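Local structure of putative cobalamin synthesis related protein (Corynebacterium diphtheriae, 2NPN) at residues I154-R158 with L246-L250; E198-W204 with R216-H221. The protein probably acts as an S-adenosylmethionine-dependent methyltransferase of cobalamin biosynthesis, perhaps as a deacetylating precorrin-6A synthase. All coordinates share one frame; numbering follows the deposited sequence.

Interaction 1 of 2, residues I154-R158 with L246-L250; sequences ILINR and LLREL. With MG (magnesium ion), chain B.
With CG anti to its own N (chi1 -174°) and a bend at chi3, Arg248 of the strand lays its guanidinium beside the loop carbonyl of Leu155, while Arg158 of the loop, its CG beside the backbone N and its chain likewise bent at chi3, carries its guanidinium to Glu249 O at the end of the strand. The two arginines thus reach past each other in opposite directions to grip the facing backbone. Arg248 NH2 donates to Leu155 O at 2.9 Å in a nearly straight bond (168° at the hydrogen), the oxygen lying in the guanidinium plane; NH1 adds a weak bond to the same oxygen. Water 1 accepts from Leu155 N and, weakly, from Arg248 NH1. Arg248 NE is bonded to Asn181 OD1, a further hold on the group's rotation. The strand is 243-249 of the mixed sheet in the C-terminal half of this tetrapyrrole methylase fold, and residues 154-158 belong to the loop that follows helix 144-152. At the far end Arg158 turns both terminal nitrogens on a single acceptor: Glu249 O lies 2.9 Å from Arg158 NH1 and 3.0 Å from Arg158 NH2, both approaching from the same face of the carbonyl plane. Arg158 NH2 also forms a salt bridge with Glu161. The CG of Arg248 sits 3.6 Å above the Arg158 guanidinium, toward its rim, and the two guanidinium planes are only 25° apart. Farther back along the strand, Leu246 CD1 packs against Ile156 CG1 at 3.9 Å, the side chains crossing at about a right angle. Leu250 CD2 packs near Arg158 NH1, while Leu250 O binds the magnesium ion at 2.3 Å, a site completed within the protein by Tyr219 OH.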
loop_
_atom_site.group_PDB
_atom_site.type_symbol
_atom_site.label_atom_id
_atom_site.label_comp_id
_atom_site.label_asym_id
_atom_site.label_seq_id
_atom_site.Cartn_x
_atom_site.Cartn_y
_atom_site.Cartn_z
ATOM N N ILE A 154 -14.052 -13.825 4.157
ATOM C CA ILE A 154 -14.785 -13.268 5.264
ATOM C C ILE A 154 -15.319 -11.858 4.935
ATOM O O ILE A 154 -14.894 -11.174 3.980
ATOM C CB ILE A 154 -13.926 -13.156 6.557
ATOM C CG1 ILE A 154 -12.714 -12.262 6.355
ATOM C CG2 ILE A 154 -13.493 -14.555 7.045
ATOM C CD1 ILE A 154 -11.927 -11.980 7.655
ATOM N N LEU A 155 -16.295 -11.449 5.740
ATOM C CA LEU A 155 -16.773 -10.075 5.725
ATOM C C LEU A 155 -15.904 -9.228 6.658
ATOM O O LEU A 155 -15.385 -9.717 7.693
ATOM C CB LEU A 155 -18.246 -10.025 6.156
ATOM C CG LEU A 155 -19.174 -10.863 5.243
ATOM C CD1 LEU A 155 -20.593 -11.080 5.808
ATOM C CD2 LEU A 155 -19.195 -10.259 3.842
ATOM N N ILE A 156 -15.742 -7.964 6.307
ATOM C CA ILE A 156 -14.937 -7.032 7.114
ATOM C C ILE A 156 -15.705 -6.527 8.326
ATOM O O ILE A 156 -15.126 -5.934 9.243
ATOM C CB ILE A 156 -14.397 -5.830 6.231
ATOM C CG1 ILE A 156 -13.165 -5.213 6.877
ATOM C CG2 ILE A 156 -15.464 -4.785 5.972
ATOM C CD1 ILE A 156 -12.551 -4.008 6.083
ATOM N N ASN A 157 -17.014 -6.752 8.340
ATOM C CA ASN A 157 -17.864 -6.333 9.458
ATOM C C ASN A 157 -18.928 -7.377 9.752
ATOM O O ASN A 157 -19.376 -8.082 8.849
ATOM C CB ASN A 157 -18.565 -5.007 9.112
ATOM C CG ASN A 157 -19.412 -5.093 7.842
ATOM O OD1 ASN A 157 -18.871 -4.960 6.746
ATOM N ND2 ASN A 157 -20.730 -5.327 7.977
ATOM N N ARG A 158 -19.382 -7.440 11.005
ATOM C CA ARG A 158 -20.677 -8.086 11.307
ATOM C C ARG A 158 -21.795 -7.083 11.018
ATOM O O ARG A 158 -21.536 -5.886 10.792
ATOM C CB ARG A 158 -20.698 -8.546 12.766
ATOM C CG ARG A 158 -19.680 -9.631 12.991
ATOM C CD ARG A 158 -19.585 -10.041 14.434
ATOM N NE ARG A 158 -18.787 -9.087 15.207
ATOM C CZ ARG A 158 -18.288 -9.339 16.419
ATOM N NH1 ARG A 158 -18.594 -10.465 17.032
ATOM N NH2 ARG A 158 -17.512 -8.432 17.054
ATOM N N LEU A 246 -6.956 -8.831 10.839
ATOM C CA LEU A 246 -8.246 -8.357 11.322
ATOM C C LEU A 246 -8.480 -9.058 12.658
ATOM O O LEU A 246 -8.301 -10.272 12.733
ATOM C CB LEU A 246 -9.378 -8.690 10.339
ATOM C CG LEU A 246 -10.731 -8.068 10.657
ATOM C CD1 LEU A 246 -11.536 -7.859 9.302
ATOM C CD2 LEU A 246 -11.492 -8.858 11.671
ATOM N N LEU A 247 -8.771 -8.301 13.697
ATOM C CA LEU A 247 -9.118 -8.822 15.040
ATOM C C LEU A 247 -10.591 -8.573 15.235
ATOM O O LEU A 247 -11.125 -7.517 14.927
ATOM C CB LEU A 247 -8.345 -8.059 16.114
ATOM C CG LEU A 247 -6.814 -8.165 16.079
ATOM C CD1 LEU A 247 -6.175 -7.321 17.264
ATOM C CD2 LEU A 247 -6.359 -9.554 16.104
ATOM N N ARG A 248 -11.258 -9.586 15.743
ATOM C CA ARG A 248 -12.694 -9.525 16.008
ATOM C C ARG A 248 -12.966 -10.192 17.337
ATOM O O ARG A 248 -12.525 -11.317 17.570
ATOM C CB ARG A 248 -13.483 -10.189 14.892
ATOM C CG ARG A 248 -14.977 -10.048 14.999
ATOM C CD ARG A 248 -15.697 -10.461 13.720
ATOM N NE ARG A 248 -15.435 -9.507 12.629
ATOM C CZ ARG A 248 -15.524 -9.747 11.315
ATOM N NH1 ARG A 248 -15.927 -10.939 10.841
ATOM N NH2 ARG A 248 -15.214 -8.802 10.453
ATOM N N GLU A 249 -13.762 -9.522 18.150
ATOM C CA GLU A 249 -14.146 -10.052 19.471
ATOM C C GLU A 249 -15.367 -10.935 19.265
ATOM O O GLU A 249 -16.482 -10.448 19.079
ATOM C CB GLU A 249 -14.424 -8.928 20.468
ATOM C CG GLU A 249 -14.380 -9.391 21.873
ATOM C CD GLU A 249 -12.939 -9.675 22.339
ATOM O OE1 GLU A 249 -11.973 -9.584 21.544
ATOM O OE2 GLU A 249 -12.800 -9.957 23.529
ATOM N N LEU A 250 -15.153 -12.240 19.339
ATOM C CA LEU A 250 -16.210 -13.242 19.139
ATOM C C LEU A 250 -16.711 -13.738 20.491
ATOM O O LEU A 250 -16.525 -14.851 20.876
ATOM C CB LEU A 250 -15.709 -14.375 18.242
ATOM C CG LEU A 250 -15.322 -14.056 16.803
ATOM C CD1 LEU A 250 -14.842 -15.311 16.095
ATOM C CD2 LEU A 250 -16.438 -13.325 16.059
HETATM MG MG MG B . -15.887 -16.972 20.259
HETATM O O HOH W 1 -17.057 -12.591 8.564
#

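Interaction 2 of 2, residues E198-W204 with R216-H221; sequences EHTYMWW and RKGYVH. With MG (magnesium ion), chain B.
Tyr201 and Tyr219 meet edge to face: the Tyr201 edge, led by CD1, points onto the Tyr219 ring, with planes at 85° and centroids 4.9 Å apart. With CG anti to N (chi1 -160°), the Tyr201 ring lies over Gly218, whose CA makes a CH-pi contact 3.8 Å from the ring centroid. Met202 and Gly218 exchange N-H and C=O in both directions, as do Trp204 and Arg216, where Trp204 N reaches Arg216 O at 2.8 Å; Tyr201 and Trp203 turn their backbone bonds to neighbouring strand 243-249. Past Gly218, at the start of the helix, Val220 N donates to Thr200 O (2.9 Å). Water 2 lies 2.8 Å from Thr200 O, a probable bond, and accepts from His221 N. In the conformer given, His221 ND1 donates to Glu198 O at 2.7 Å, with the oxygen in the imidazole plane and the bond bent to 144°. Met202 O takes a further CA-H...O contact from Lys217. The indole N-H of Trp204 and the hydroxyl of Thr200 find partners outside: Asp243, a residue of the S-adenosylmethionine site, for the first, Thr197 N and Glu249 for the second. Tyr219 OH binds the magnesium ion at 2.2 Å and shares it with Leu250 O. This is an antiparallel beta hairpin after whose second strand, an outermost one of the mixed sheet, the chain turns a corner at Gly218 and passes through Tyr219, at the N-cap position, into helix 220-238.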
loop_
_atom_site.group_PDB
_atom_site.type_symbol
_atom_site.label_atom_id
_atom_site.label_comp_id
_atom_site.label_asym_id
_atom_site.label_seq_id
_atom_site.Cartn_x
_atom_site.Cartn_y
_atom_site.Cartn_z
ATOM N N GLU A 198 -9.598 -13.836 25.679
ATOM C CA GLU A 198 -9.897 -15.217 25.275
ATOM C C GLU A 198 -10.810 -15.279 24.051
ATOM O O GLU A 198 -10.800 -16.298 23.355
ATOM C CB GLU A 198 -10.458 -16.076 26.430
ATOM C CG GLU A 198 -11.859 -15.810 26.828
ATOM C CD GLU A 198 -12.416 -16.763 27.940
ATOM O OE1 GLU A 198 -11.982 -17.940 28.127
ATOM O OE2 GLU A 198 -13.298 -16.293 28.685
ATOM N N HIS A 199 -11.577 -14.215 23.792
ATOM C CA HIS A 199 -12.564 -14.205 22.694
ATOM C C HIS A 199 -12.044 -13.592 21.396
ATOM O O HIS A 199 -12.760 -13.605 20.369
ATOM C CB HIS A 199 -13.788 -13.451 23.126
ATOM C CG HIS A 199 -14.460 -14.079 24.296
ATOM N ND1 HIS A 199 -14.932 -15.382 24.281
ATOM C CD2 HIS A 199 -14.709 -13.601 25.532
ATOM C CE1 HIS A 199 -15.478 -15.655 25.451
ATOM N NE2 HIS A 199 -15.332 -14.602 26.241
ATOM N N THR A 200 -10.825 -13.042 21.418
ATOM C CA THR A 200 -10.295 -12.342 20.242
ATOM C C THR A 200 -9.890 -13.332 19.172
ATOM O O THR A 200 -9.035 -14.212 19.426
ATOM C CB THR A 200 -9.076 -11.501 20.626
ATOM O OG1 THR A 200 -9.392 -10.711 21.780
ATOM C CG2 THR A 200 -8.640 -10.631 19.413
ATOM N N TYR A 201 -10.474 -13.176 17.986
ATOM C CA TYR A 201 -10.176 -14.032 16.838
ATOM C C TYR A 201 -9.327 -13.194 15.867
ATOM O O TYR A 201 -9.576 -11.994 15.753
ATOM C CB TYR A 201 -11.449 -14.467 16.132
ATOM C CG TYR A 201 -11.243 -15.695 15.287
ATOM C CD1 TYR A 201 -11.377 -16.972 15.835
ATOM C CD2 TYR A 201 -10.971 -15.606 13.942
ATOM C CE1 TYR A 201 -11.186 -18.091 15.069
ATOM C CE2 TYR A 201 -10.793 -16.731 13.166
ATOM C CZ TYR A 201 -10.901 -17.981 13.730
ATOM O OH TYR A 201 -10.731 -19.183 13.031
HETATM N N MSE A 202 -8.389 -13.831 15.172
HETATM C CA MSE A 202 -7.570 -13.121 14.189
HETATM C C MSE A 202 -7.546 -13.852 12.844
HETATM O O MSE A 202 -7.421 -15.090 12.780
HETATM C CB MSE A 202 -6.120 -12.967 14.700
HETATM C CG MSE A 202 -5.218 -12.255 13.700
HETATM SE SE MSE A 202 -3.426 -11.801 14.409
HETATM C CE MSE A 202 -2.816 -13.568 14.916
ATOM N N TRP A 203 -7.688 -13.053 11.770
ATOM C CA TRP A 203 -7.340 -13.456 10.434
ATOM C C TRP A 203 -6.125 -12.661 9.976
ATOM O O TRP A 203 -6.151 -11.440 9.984
ATOM C CB TRP A 203 -8.476 -13.208 9.477
ATOM C CG TRP A 203 -9.721 -14.021 9.742
ATOM C CD1 TRP A 203 -10.077 -15.214 9.182
ATOM C CD2 TRP A 203 -10.808 -13.644 10.594
ATOM N NE1 TRP A 203 -11.320 -15.613 9.645
ATOM C CE2 TRP A 203 -11.791 -14.656 10.495
ATOM C CE3 TRP A 203 -11.050 -12.539 11.431
ATOM C CZ2 TRP A 203 -13.014 -14.572 11.188
ATOM C CZ3 TRP A 203 -12.270 -12.471 12.104
ATOM C CH2 TRP A 203 -13.222 -13.484 11.984
ATOM N N TRP A 204 -5.055 -13.371 9.618
ATOM C CA TRP A 204 -3.748 -12.777 9.353
ATOM C C TRP A 204 -3.272 -13.179 7.974
ATOM O O TRP A 204 -3.562 -14.275 7.463
ATOM C CB TRP A 204 -2.774 -13.209 10.452
ATOM C CG TRP A 204 -1.408 -12.722 10.382
ATOM C CD1 TRP A 204 -0.901 -11.602 10.992
ATOM C CD2 TRP A 204 -0.289 -13.348 9.714
ATOM N NE1 TRP A 204 0.443 -11.489 10.733
ATOM C CE2 TRP A 204 0.846 -12.536 9.948
ATOM C CE3 TRP A 204 -0.138 -14.504 8.926
ATOM C CZ2 TRP A 204 2.122 -12.883 9.479
ATOM C CZ3 TRP A 204 1.116 -14.807 8.431
ATOM C CH2 TRP A 204 2.230 -14.003 8.713
ATOM N N ARG A 216 -3.001 -17.217 8.034
ATOM C CA ARG A 216 -3.281 -17.909 9.301
ATOM C C ARG A 216 -4.554 -17.321 9.888
ATOM O O ARG A 216 -4.835 -16.145 9.716
ATOM C CB ARG A 216 -2.156 -17.739 10.328
ATOM C CG ARG A 216 -0.823 -18.344 9.921
ATOM C CD ARG A 216 -0.935 -19.855 9.867
ATOM N NE ARG A 216 0.374 -20.483 9.674
ATOM C CZ ARG A 216 0.919 -20.765 8.500
ATOM N NH1 ARG A 216 0.275 -20.553 7.374
ATOM N NH2 ARG A 216 2.132 -21.339 8.469
ATOM N N LYS A 217 -5.310 -18.162 10.585
ATOM C CA LYS A 217 -6.458 -17.723 11.334
ATOM C C LYS A 217 -6.721 -18.578 12.573
ATOM O O LYS A 217 -6.395 -19.762 12.620
ATOM C CB LYS A 217 -7.712 -17.705 10.481
ATOM C CG LYS A 217 -8.231 -19.072 10.091
ATOM C CD LYS A 217 -9.550 -18.966 9.332
ATOM C CE LYS A 217 -10.114 -20.313 8.972
ATOM N NZ LYS A 217 -9.160 -20.972 8.055
ATOM N N GLY A 218 -7.353 -17.957 13.540
ATOM C CA GLY A 218 -7.710 -18.617 14.758
ATOM C C GLY A 218 -7.798 -17.699 15.951
ATOM O O GLY A 218 -7.518 -16.503 15.848
ATOM N N TYR A 219 -8.193 -18.241 17.100
ATOM C CA TYR A 219 -8.179 -17.418 18.297
ATOM C C TYR A 219 -6.768 -17.012 18.650
ATOM O O TYR A 219 -5.851 -17.844 18.602
ATOM C CB TYR A 219 -8.833 -18.147 19.484
ATOM C CG TYR A 219 -10.342 -18.156 19.366
ATOM C CD1 TYR A 219 -11.095 -17.086 19.838
ATOM C CD2 TYR A 219 -11.013 -19.212 18.724
ATOM C CE1 TYR A 219 -12.465 -17.057 19.697
ATOM C CE2 TYR A 219 -12.398 -19.205 18.585
ATOM C CZ TYR A 219 -13.118 -18.132 19.052
ATOM O OH TYR A 219 -14.480 -18.079 18.915
ATOM N N VAL A 220 -6.588 -15.781 19.087
ATOM C CA VAL A 220 -5.238 -15.324 19.456
ATOM C C VAL A 220 -4.662 -16.186 20.612
ATOM O O VAL A 220 -3.441 -16.479 20.619
ATOM C CB VAL A 220 -5.171 -13.789 19.743
ATOM C CG1 VAL A 220 -3.756 -13.392 20.265
ATOM C CG2 VAL A 220 -5.595 -12.987 18.491
ATOM N N HIS A 221 -5.597 -16.616 21.499
ATOM C CA HIS A 221 -5.338 -17.570 22.626
ATOM C C HIS A 221 -4.535 -18.753 22.131
ATOM O O HIS A 221 -3.492 -19.126 22.741
ATOM C CB HIS A 221 -6.606 -17.954 23.520
ATOM C CG HIS A 221 -7.723 -18.773 22.880
ATOM N ND1 HIS A 221 -9.045 -18.361 22.910
ATOM C CD2 HIS A 221 -7.757 -20.040 22.386
ATOM C CE1 HIS A 221 -9.814 -19.262 22.340
ATOM N NE2 HIS A 221 -9.066 -20.308 22.031
HETATM MG MG MG B . -15.887 -16.972 20.259
HETATM O O HOH W 2 -8.107 -15.361 21.789
#

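From the N terminus, the chain passes through the parallel sheet and helix 144-152 to the loop 154-158, then runs by way of strands 164-167 and 181-185 to strand 200-206. Interaction 2 closes the short hairpin loop between 198-204 and 216-221. Helix 220-238 then leads back to strand 243-249, where interaction 1 closes a much longer loop with interaction 2 nested inside it. Strand 243-249 lies beside 200-206, and Arg248 O to Tyr201 N, 2.8 Å, joins the two contacts. Together they tie the post-helix loop, the sheet's middle and its hairpin edge, and both reach the magnesium ion.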